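Side-chain contacts in ribulose-bisphosphate carboxylase (Alicyclobacillus acidocaldarius subsp. acidocaldarius, PDB 4NAS), which belongs to the RuBisCO large-chain family, joining an N-terminal domain to a TIM-barrel catalytic domain that carries a calcium site: residues G343-L348 and L356-G361; F379-A384 and V389-A394. One frame throughout, in Å; residues are numbered along the deposited sequence.

Interaction 1: residues G343-L348 and L356-G361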
loop_
_atom_site.group_PDB
_atom_site.type_symbol
_atom_site.label_atom_id
_atom_site.label_comp_id
_atom_site.label_asym_id
_atom_site.label_seq_id
_atom_site.Cartn_x
_atom_site.Cartn_y
_atom_site.Cartn_z
ATOM N N GLY B 343 17.628 -27.864 13.636
ATOM C CA GLY B 343 18.562 -27.513 14.690
ATOM C C GLY B 343 18.135 -26.265 15.443
ATOM O O GLY B 343 18.541 -26.041 16.583
ATOM N N LEU B 344 17.304 -25.451 14.807
ATOM C CA LEU B 344 16.855 -24.212 15.430
ATOM C C LEU B 344 15.595 -24.422 16.260
ATOM O O LEU B 344 15.239 -23.552 17.050
ATOM C CB LEU B 344 16.646 -23.106 14.385
ATOM C CG LEU B 344 16.535 -21.658 14.899
ATOM C CD1 LEU B 344 17.878 -21.152 15.457
ATOM C CD2 LEU B 344 15.955 -20.673 13.847
ATOM N N VAL B 345 14.931 -25.567 16.089
ATOM C CA VAL B 345 13.678 -25.847 16.802
ATOM C C VAL B 345 13.658 -25.573 18.319
ATOM O O VAL B 345 12.711 -24.958 18.811
ATOM C CB VAL B 345 13.066 -27.230 16.458
ATOM C CG1 VAL B 345 11.980 -27.614 17.456
ATOM C CG2 VAL B 345 12.490 -27.215 15.049
ATOM N N PRO B 346 14.690 -26.012 19.060
ATOM C CA PRO B 346 14.664 -25.715 20.495
ATOM C C PRO B 346 14.733 -24.219 20.801
ATOM O O PRO B 346 14.103 -23.764 21.745
ATOM C CB PRO B 346 15.929 -26.409 21.021
ATOM C CG PRO B 346 16.209 -27.485 20.033
ATOM C CD PRO B 346 15.824 -26.888 18.709
ATOM N N ARG B 347 15.521 -23.476 20.032
ATOM C CA ARG B 347 15.579 -22.030 20.194
ATOM C C ARG B 347 14.226 -21.445 19.868
ATOM O O ARG B 347 13.760 -20.518 20.544
ATOM C CB ARG B 347 16.661 -21.409 19.301
ATOM C CG ARG B 347 16.695 -19.881 19.318
ATOM C CD ARG B 347 16.780 -19.301 20.747
ATOM N NE ARG B 347 18.138 -19.342 21.282
ATOM C CZ ARG B 347 19.060 -18.419 21.023
ATOM N NH1 ARG B 347 20.272 -18.534 21.539
ATOM N NH2 ARG B 347 18.764 -17.381 20.239
ATOM N N LEU B 348 13.587 -21.980 18.835
ATOM C CA LEU B 348 12.263 -21.487 18.460
ATOM C C LEU B 348 11.217 -21.744 19.545
ATOM O O LEU B 348 10.333 -20.919 19.756
ATOM C CB LEU B 348 11.833 -22.022 17.090
ATOM C CG LEU B 348 12.632 -21.385 15.943
ATOM C CD1 LEU B 348 12.424 -22.121 14.614
ATOM C CD2 LEU B 348 12.291 -19.883 15.800
ATOM N N LEU B 356 3.220 -21.648 17.424
ATOM C CA LEU B 356 4.237 -21.269 16.476
ATOM C C LEU B 356 3.991 -22.092 15.229
ATOM O O LEU B 356 3.556 -23.242 15.317
ATOM C CB LEU B 356 5.608 -21.602 17.067
ATOM C CG LEU B 356 6.853 -21.524 16.184
ATOM C CD1 LEU B 356 7.136 -20.072 15.813
ATOM C CD2 LEU B 356 8.048 -22.164 16.886
ATOM N N VAL B 357 4.233 -21.504 14.065
ATOM C CA VAL B 357 4.293 -22.294 12.845
ATOM C C VAL B 357 5.751 -22.372 12.415
ATOM O O VAL B 357 6.392 -21.335 12.236
ATOM C CB VAL B 357 3.476 -21.678 11.715
ATOM C CG1 VAL B 357 3.606 -22.531 10.447
ATOM C CG2 VAL B 357 1.996 -21.532 12.137
ATOM N N LEU B 358 6.280 -23.594 12.285
ATOM C CA LEU B 358 7.609 -23.783 11.728
ATOM C C LEU B 358 7.488 -23.601 10.218
ATOM O O LEU B 358 6.975 -24.458 9.501
ATOM C CB LEU B 358 8.225 -25.146 12.121
ATOM C CG LEU B 358 8.481 -25.317 13.625
ATOM C CD1 LEU B 358 8.642 -26.787 14.008
ATOM C CD2 LEU B 358 9.683 -24.494 14.091
ATOM N N ASN B 359 7.922 -22.429 9.767
ATOM C CA ASN B 359 7.757 -21.982 8.397
ATOM C C ASN B 359 8.985 -22.411 7.606
ATOM O O ASN B 359 9.932 -21.647 7.444
ATOM C CB ASN B 359 7.611 -20.450 8.410
ATOM C CG ASN B 359 7.234 -19.870 7.067
ATOM O OD1 ASN B 359 7.215 -20.568 6.065
ATOM N ND2 ASN B 359 6.954 -18.564 7.040
ATOM N N ALA B 360 8.984 -23.656 7.143
ATOM C CA ALA B 360 10.154 -24.189 6.468
ATOM C C ALA B 360 10.061 -24.086 4.941
ATOM O O ALA B 360 9.003 -24.292 4.357
ATOM C CB ALA B 360 10.374 -25.624 6.886
ATOM N N GLY B 361 11.179 -23.774 4.301
ATOM C CA GLY B 361 11.247 -23.776 2.850
ATOM C C GLY B 361 12.428 -24.602 2.381
ATOM O O GLY B 361 12.285 -25.787 2.060
#

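Interaction 2: residues F379-A384 and V389-A394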
loop_
_atom_site.group_PDB
_atom_site.type_symbol
_atom_site.label_atom_id
_atom_site.label_comp_id
_atom_site.label_asym_id
_atom_site.label_seq_id
_atom_site.Cartn_x
_atom_site.Cartn_y
_atom_site.Cartn_z
ATOM N N PHE B 379 9.675 -32.929 12.832
ATOM C CA PHE B 379 8.971 -33.739 13.807
ATOM C C PHE B 379 9.915 -34.474 14.786
ATOM O O PHE B 379 9.593 -34.619 15.970
ATOM C CB PHE B 379 7.961 -34.664 13.105
ATOM C CG PHE B 379 6.727 -33.940 12.619
ATOM C CD1 PHE B 379 5.732 -33.557 13.515
ATOM C CD2 PHE B 379 6.568 -33.617 11.282
ATOM C CE1 PHE B 379 4.601 -32.868 13.086
ATOM C CE2 PHE B 379 5.428 -32.923 10.842
ATOM C CZ PHE B 379 4.447 -32.557 11.747
ATOM N N ASP B 380 11.094 -34.883 14.313
ATOM C CA ASP B 380 12.105 -35.501 15.186
ATOM C C ASP B 380 12.603 -34.534 16.280
ATOM O O ASP B 380 12.764 -34.906 17.455
ATOM C CB ASP B 380 13.299 -36.016 14.362
ATOM C CG ASP B 380 12.952 -37.227 13.494
ATOM O OD1 ASP B 380 12.051 -37.998 13.883
ATOM O OD2 ASP B 380 13.594 -37.410 12.426
ATOM N N ALA B 381 12.847 -33.295 15.880
ATOM C CA ALA B 381 13.265 -32.236 16.797
ATOM C C ALA B 381 12.153 -31.850 17.765
ATOM O O ALA B 381 12.406 -31.573 18.936
ATOM C CB ALA B 381 13.724 -31.011 16.006
ATOM N N ILE B 382 10.923 -31.806 17.265
ATOM C CA ILE B 382 9.767 -31.592 18.128
ATOM C C ILE B 382 9.728 -32.685 19.194
ATOM O O ILE B 382 9.573 -32.405 20.387
ATOM C CB ILE B 382 8.453 -31.537 17.312
ATOM C CG1 ILE B 382 8.356 -30.183 16.591
ATOM C CG2 ILE B 382 7.229 -31.787 18.222
ATOM C CD1 ILE B 382 7.083 -29.978 15.765
ATOM N N TRP B 383 9.909 -33.930 18.769
ATOM C CA TRP B 383 9.969 -35.049 19.709
ATOM C C TRP B 383 11.072 -34.870 20.753
ATOM O O TRP B 383 10.854 -35.097 21.945
ATOM C CB TRP B 383 10.156 -36.384 18.983
ATOM C CG TRP B 383 10.151 -37.556 19.935
ATOM C CD1 TRP B 383 9.074 -38.308 20.301
ATOM C CD2 TRP B 383 11.272 -38.087 20.653
ATOM N NE1 TRP B 383 9.452 -39.278 21.197
ATOM C CE2 TRP B 383 10.797 -39.165 21.428
ATOM C CE3 TRP B 383 12.630 -37.758 20.712
ATOM C CZ2 TRP B 383 11.631 -39.916 22.257
ATOM C CZ3 TRP B 383 13.455 -38.501 21.535
ATOM C CH2 TRP B 383 12.953 -39.568 22.298
ATOM N N ALA B 384 12.246 -34.455 20.302
ATOM C CA ALA B 384 13.382 -34.346 21.204
ATOM C C ALA B 384 13.069 -33.327 22.290
ATOM O O ALA B 384 13.276 -33.588 23.478
ATOM C CB ALA B 384 14.655 -33.966 20.446
ATOM N N VAL B 389 15.193 -34.378 25.402
ATOM C CA VAL B 389 16.343 -35.032 24.799
ATOM C C VAL B 389 17.121 -34.065 23.925
ATOM O O VAL B 389 16.531 -33.359 23.111
ATOM C CB VAL B 389 15.886 -36.196 23.913
ATOM C CG1 VAL B 389 17.078 -37.055 23.506
ATOM C CG2 VAL B 389 14.842 -37.027 24.642
ATOM N N PRO B 390 18.453 -34.024 24.089
ATOM C CA PRO B 390 19.269 -33.218 23.177
ATOM C C PRO B 390 19.102 -33.736 21.756
ATOM O O PRO B 390 19.013 -34.946 21.564
ATOM C CB PRO B 390 20.700 -33.473 23.665
ATOM C CG PRO B 390 20.555 -33.905 25.085
ATOM C CD PRO B 390 19.264 -34.674 25.134
ATOM N N LEU B 391 19.033 -32.824 20.788
ATOM C CA LEU B 391 18.909 -33.173 19.376
ATOM C C LEU B 391 19.957 -34.201 18.951
ATOM O O LEU B 391 19.638 -35.218 18.331
ATOM C CB LEU B 391 19.043 -31.909 18.517
ATOM C CG LEU B 391 17.904 -30.902 18.667
ATOM C CD1 LEU B 391 18.062 -29.733 17.713
ATOM C CD2 LEU B 391 16.571 -31.587 18.435
ATOM N N GLU B 392 21.207 -33.925 19.306
ATOM C CA GLU B 392 22.322 -34.779 18.941
ATOM C C GLU B 392 22.108 -36.181 19.503
ATOM O O GLU B 392 22.462 -37.186 18.875
ATOM C CB GLU B 392 23.620 -34.168 19.466
ATOM C CG GLU B 392 24.870 -34.951 19.114
ATOM C CD GLU B 392 26.085 -34.514 19.922
ATOM O OE1 GLU B 392 26.099 -33.362 20.412
ATOM O OE2 GLU B 392 27.018 -35.329 20.073
ATOM N N GLU B 393 21.511 -36.240 20.689
ATOM C CA GLU B 393 21.183 -37.514 21.319
ATOM C C GLU B 393 20.014 -38.202 20.606
ATOM O O GLU B 393 20.104 -39.383 20.263
ATOM C CB GLU B 393 20.879 -37.308 22.810
ATOM C CG GLU B 393 20.655 -38.582 23.606
ATOM C CD GLU B 393 20.676 -38.332 25.107
ATOM O OE1 GLU B 393 19.713 -38.735 25.796
ATOM O OE2 GLU B 393 21.659 -37.732 25.597
ATOM N N ALA B 394 18.930 -37.456 20.386
ATOM C CA ALA B 394 17.757 -37.969 19.679
ATOM C C ALA B 394 18.131 -38.481 18.288
ATOM O O ALA B 394 17.586 -39.478 17.810
ATOM C CB ALA B 394 16.659 -36.883 19.574
#

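Interaction 1: residues G343-L348 and L356-G361
L358 reaches out from strand 357-359 and lays its forked end against helix 345-352, where V345 and L348 receive it. With CG anti to the carbonyl carbon (chi1 -64°) the fork is held up to the helix, and both methyls are used: L358 CD2 meets L348 CD1 at 3.7 Å, while L358 CD1 lies 4.0 Å from V345 CG2. The valine and L358 side chains cross at about a right angle, and V345 CG2 sits over the fork, equally near to L358 CD1 and CD2. L356, two residues back on the same side of the chain, adds one more touch, on the root of L348, its CD2 against L348 CB at 3.8 Å. These four buried residues are the packed part. The open side of the helix is at R347, which is exposed, its NH2 hydrogen-bonded to Y306 OH. On the strand, V357 touches A335 and M146, and N359 touches S337 and M146. Nothing polar crosses between 343-348 and 356-361. The strand's backbone bonds go instead to L144, M146 and P334, which implies that the helix and the barrel strand that follows it are joined here by apolar packing alone.

Interaction 2: residues F379-A384 and V389-A394
A384 is the small knob at the centre of this contact, its CB pointing from helix 371-386 into a hollow walled by V389, L391 and A394. A394 CB lies 3.6 Å from A384 CB, methyl to methyl, and L391 CD2 lies 3.7 Å from the same A384 CB. The fit extends to the backbone, since V389 O lies 3.3 Å from A384 CB. In L391, CG is anti to the carbonyl carbon and CD1 continues the chain outward (chi2 -176°), while CD2, the side branch, is the methyl that settles into the shallow dip between A381 and A384, 3.8 Å from A381 CB. A second bump is W383. Its CG lies anti to the backbone N (chi1 -177°), which carries the six-membered ring out alongside A384. V389 CG2 approaches the CZ3-CH2 side of that ring obliquely, 3.7 Å from W383 CZ3, and A394 CB comes to the ring edge, near its plane, at 4.1 Å from the same atom. One hydrogen bond ties the two backbones: V389 N gives to A384 O at 2.8 Å, somewhat bent at 145° and tilted from the carbonyl plane. It spans the turn that leads out of helix 371-386. Around the indole, H387 stacks on the ring and R398 makes a cation-pi contact. Helix 399-408 packs beside the turn, with L401 touching L391 and A394; helix 345-352 meets A381 and L391 through V345 and P346, while I382 touches V145 of strand 144-146.

Overall arrangement
Interaction 1 closes before interaction 2 opens along the chain, and both belong to the TIM-barrel catalytic domain, their centres about 13 Å apart. Helices 345-352 and 371-386 bring them together; beyond the contacts between those helices, G343 meets L391, and L358 reaches I382 from the strand. A chain of apolar contacts thus connects strand 357-359, through the two helices, to the short helix 391-394. The centre of interaction 1 is about 17 Å from the centre of the chain and that of interaction 2 about 29 Å, so the series leads outward from the barrel strand to its C-terminal helical cover.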